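Local structure of kappa-carrageenase (Pseudoalteromonas carrageenovora, 1DYP) at residues E101-G106 with E261-R266. The protein cleaves the beta-1,4 linkages between D-galactose 4-sulfate and 3,6-anhydro-D-galactose inside kappa-carrageenan chains, an endohydrolysis carried out by this family 16 catalytic domain. The protein carries 1 engineered substitution. Numbering follows the deposited sequence.
With CD (cadmium ion), chain C.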
loop_
_atom_site.group_PDB
_atom_site.type_symbol
_atom_site.label_atom_id
_atom_site.label_comp_id
_atom_site.label_asym_id
_atom_site.label_seq_id
_atom_site.Cartn_x
_atom_site.Cartn_y
_atom_site.Cartn_z
ATOM N N GLU A 101 -10.242 0.057 -6.840
ATOM C CA GLU A 101 -10.401 1.487 -6.651
ATOM C C GLU A 101 -10.703 1.838 -5.207
ATOM O O GLU A 101 -11.472 1.158 -4.537
ATOM C CB GLU A 101 -11.525 2.001 -7.551
ATOM C CG GLU A 101 -11.844 3.472 -7.397
ATOM C CD GLU A 101 -12.930 3.918 -8.355
ATOM O OE1 GLU A 101 -12.700 3.852 -9.583
ATOM O OE2 GLU A 101 -14.012 4.329 -7.880
ATOM N N ALA A 102 -10.076 2.902 -4.723
ATOM C CA ALA A 102 -10.319 3.370 -3.368
ATOM C C ALA A 102 -10.457 4.883 -3.430
ATOM O O ALA A 102 -9.743 5.548 -4.182
ATOM C CB ALA A 102 -9.169 2.977 -2.445
ATOM N N ARG A 103 -11.405 5.411 -2.667
ATOM C CA ARG A 103 -11.645 6.849 -2.604
ATOM C C ARG A 103 -10.957 7.252 -1.313
ATOM O O ARG A 103 -11.426 6.933 -0.221
ATOM C CB ARG A 103 -13.147 7.127 -2.550
ATOM C CG ARG A 103 -13.485 8.598 -2.604
ATOM C CD ARG A 103 -14.784 8.834 -3.352
ATOM N NE ARG A 103 -15.025 10.258 -3.538
ATOM C CZ ARG A 103 -15.531 11.061 -2.607
ATOM N NH1 ARG A 103 -15.863 10.583 -1.414
ATOM N NH2 ARG A 103 -15.692 12.350 -2.866
ATOM N N ILE A 104 -9.837 7.953 -1.454
ATOM C CA ILE A 104 -9.010 8.323 -0.315
ATOM C C ILE A 104 -8.713 9.803 -0.136
ATOM O O ILE A 104 -8.597 10.553 -1.100
ATOM C CB ILE A 104 -7.646 7.590 -0.422
ATOM C CG1 ILE A 104 -7.870 6.078 -0.414
ATOM C CG2 ILE A 104 -6.710 8.027 0.697
ATOM C CD1 ILE A 104 -6.650 5.278 -0.823
ATOM N N LYS A 105 -8.581 10.195 1.126
ATOM C CA LYS A 105 -8.223 11.553 1.502
ATOM C C LYS A 105 -6.938 11.360 2.296
ATOM O O LYS A 105 -6.904 10.581 3.247
ATOM C CB LYS A 105 -9.304 12.162 2.384
ATOM C CG LYS A 105 -9.028 13.572 2.857
ATOM C CD LYS A 105 -10.250 14.029 3.627
ATOM C CE LYS A 105 -10.122 15.408 4.191
ATOM N NZ LYS A 105 -11.409 15.730 4.867
ATOM N N GLY A 106 -5.875 12.046 1.890
ATOM C CA GLY A 106 -4.607 11.905 2.581
ATOM C C GLY A 106 -4.585 12.532 3.960
ATOM O O GLY A 106 -5.494 13.276 4.333
ATOM N N GLU A 261 -8.194 8.867 5.282
ATOM C CA GLU A 261 -9.560 8.373 5.339
ATOM C C GLU A 261 -9.912 7.695 4.025
ATOM O O GLU A 261 -9.532 8.166 2.951
ATOM C CB GLU A 261 -10.537 9.517 5.605
ATOM C CG GLU A 261 -10.235 10.316 6.862
ATOM C CD GLU A 261 -11.374 11.238 7.244
ATOM O OE1 GLU A 261 -11.943 11.882 6.339
ATOM O OE2 GLU A 261 -11.696 11.322 8.448
ATOM N N VAL A 262 -10.630 6.581 4.119
ATOM C CA VAL A 262 -11.039 5.837 2.942
ATOM C C VAL A 262 -12.559 5.756 2.935
ATOM O O VAL A 262 -13.166 5.140 3.811
ATOM C CB VAL A 262 -10.461 4.407 2.954
ATOM C CG1 VAL A 262 -10.738 3.722 1.627
ATOM C CG2 VAL A 262 -8.967 4.456 3.232
ATOM N N ASP A 263 -13.168 6.397 1.947
ATOM C CA ASP A 263 -14.617 6.404 1.828
ATOM C C ASP A 263 -15.090 5.015 1.410
ATOM O O ASP A 263 -16.120 4.527 1.877
ATOM C CB ASP A 263 -15.028 7.461 0.796
ATOM C CG ASP A 263 -16.532 7.637 0.693
ATOM O OD1 ASP A 263 -17.267 7.115 1.553
ATOM O OD2 ASP A 263 -16.976 8.321 -0.255
ATOM N N TYR A 264 -14.322 4.372 0.538
ATOM C CA TYR A 264 -14.675 3.039 0.076
ATOM C C TYR A 264 -13.540 2.418 -0.713
ATOM O O TYR A 264 -12.614 3.106 -1.148
ATOM C CB TYR A 264 -15.931 3.096 -0.813
ATOM C CG TYR A 264 -15.747 3.808 -2.145
ATOM C CD1 TYR A 264 -14.934 3.268 -3.146
ATOM C CD2 TYR A 264 -16.386 5.021 -2.406
ATOM C CE1 TYR A 264 -14.762 3.914 -4.368
ATOM C CE2 TYR A 264 -16.221 5.677 -3.631
ATOM C CZ TYR A 264 -15.407 5.117 -4.602
ATOM O OH TYR A 264 -15.233 5.755 -5.808
ATOM N N VAL A 265 -13.616 1.102 -0.867
ATOM C CA VAL A 265 -12.660 0.349 -1.663
ATOM C C VAL A 265 -13.545 -0.617 -2.446
ATOM O O VAL A 265 -14.428 -1.263 -1.882
ATOM C CB VAL A 265 -11.623 -0.416 -0.794
ATOM C CG1 VAL A 265 -12.321 -1.312 0.219
ATOM C CG2 VAL A 265 -10.704 -1.235 -1.697
ATOM N N ARG A 266 -13.339 -0.671 -3.756
ATOM C CA ARG A 266 -14.136 -1.537 -4.612
ATOM C C ARG A 266 -13.235 -2.342 -5.525
ATOM O O ARG A 266 -12.316 -1.802 -6.135
ATOM C CB ARG A 266 -15.103 -0.691 -5.445
ATOM C CG ARG A 266 -16.129 0.038 -4.597
ATOM C CD ARG A 266 -16.820 1.152 -5.354
ATOM N NE ARG A 266 -17.740 1.875 -4.482
ATOM C CZ ARG A 266 -18.345 3.014 -4.804
ATOM N NH1 ARG A 266 -18.132 3.575 -5.987
ATOM N NH2 ARG A 266 -19.169 3.590 -3.936
HETATM CD CD CD C . -18.266 5.119 2.603
HETATM O O HOH W 1 -16.536 3.259 -8.458
HETATM O O HOH W 2 -20.463 4.659 3.197
HETATM O O HOH W 3 -19.060 4.747 0.399
HETATM O O HOH W 4 -19.627 7.305 2.673
#
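Glu101 and Arg266 exchange both of their backbone hydrogen bonds across an antiparallel pair, as do Lys105 and Glu261 at the other end. Between them the register slips by one residue at a beta bulge: Asp263 and Tyr264 both face Arg103, whose O takes the Asp263 N-H (2.8 Å) while its N donates to Tyr264 O (3.0 Å). Because of the extra residue, the side chains of Asp263 and Tyr264 both lie on the side of Arg103.

Apolar contacts occupy the other face, where Ile104 CG1 lies 4.1 Å from Val262 CG2. Ala102 and Val265 share this face, and Phe117 and Leu229 from strands 113-120 and 225-233 pack against it, forming part of the interior of the beta-sandwich.

On the polar face the Tyr264 ring is held on both sides. Arg103 CB sits 3.7 Å from its centroid in a CH-pi contact, and Arg266 lays its guanidinium over the opposite face. Tyr264 CG lies between the backbone N and the carbonyl carbon (chi1 67°), which leans the ring across toward strand 101-105 and brings its hydroxyl to Glu101 OE2, to which it donates (2.8 Å) on the anti side of the carboxylate. Water 1 donates to the same oxygen and accepts from Arg266 NH1, whereas Glu22 pairs with Arg266 NE. A leucine at Tyr264 would probably leave Glu101 OE2 without its hydroxyl donor and the Arg266 guanidinium without a flat surface beneath it.

Charge and metal meet at Asp263. Its OD2 receives a weak, bent bond from Arg103 NH1 (2.8 Å) within a salt bridge, while its OD1 and its backbone O bind cadmium at 2.5 and 2.3 Å, together with three waters and the backbone O atoms of Glu22 and Gly53. The bulge residue thus ties the metal to the sheet, and the carboxylate, shared between two cations, is likely to remain ionised.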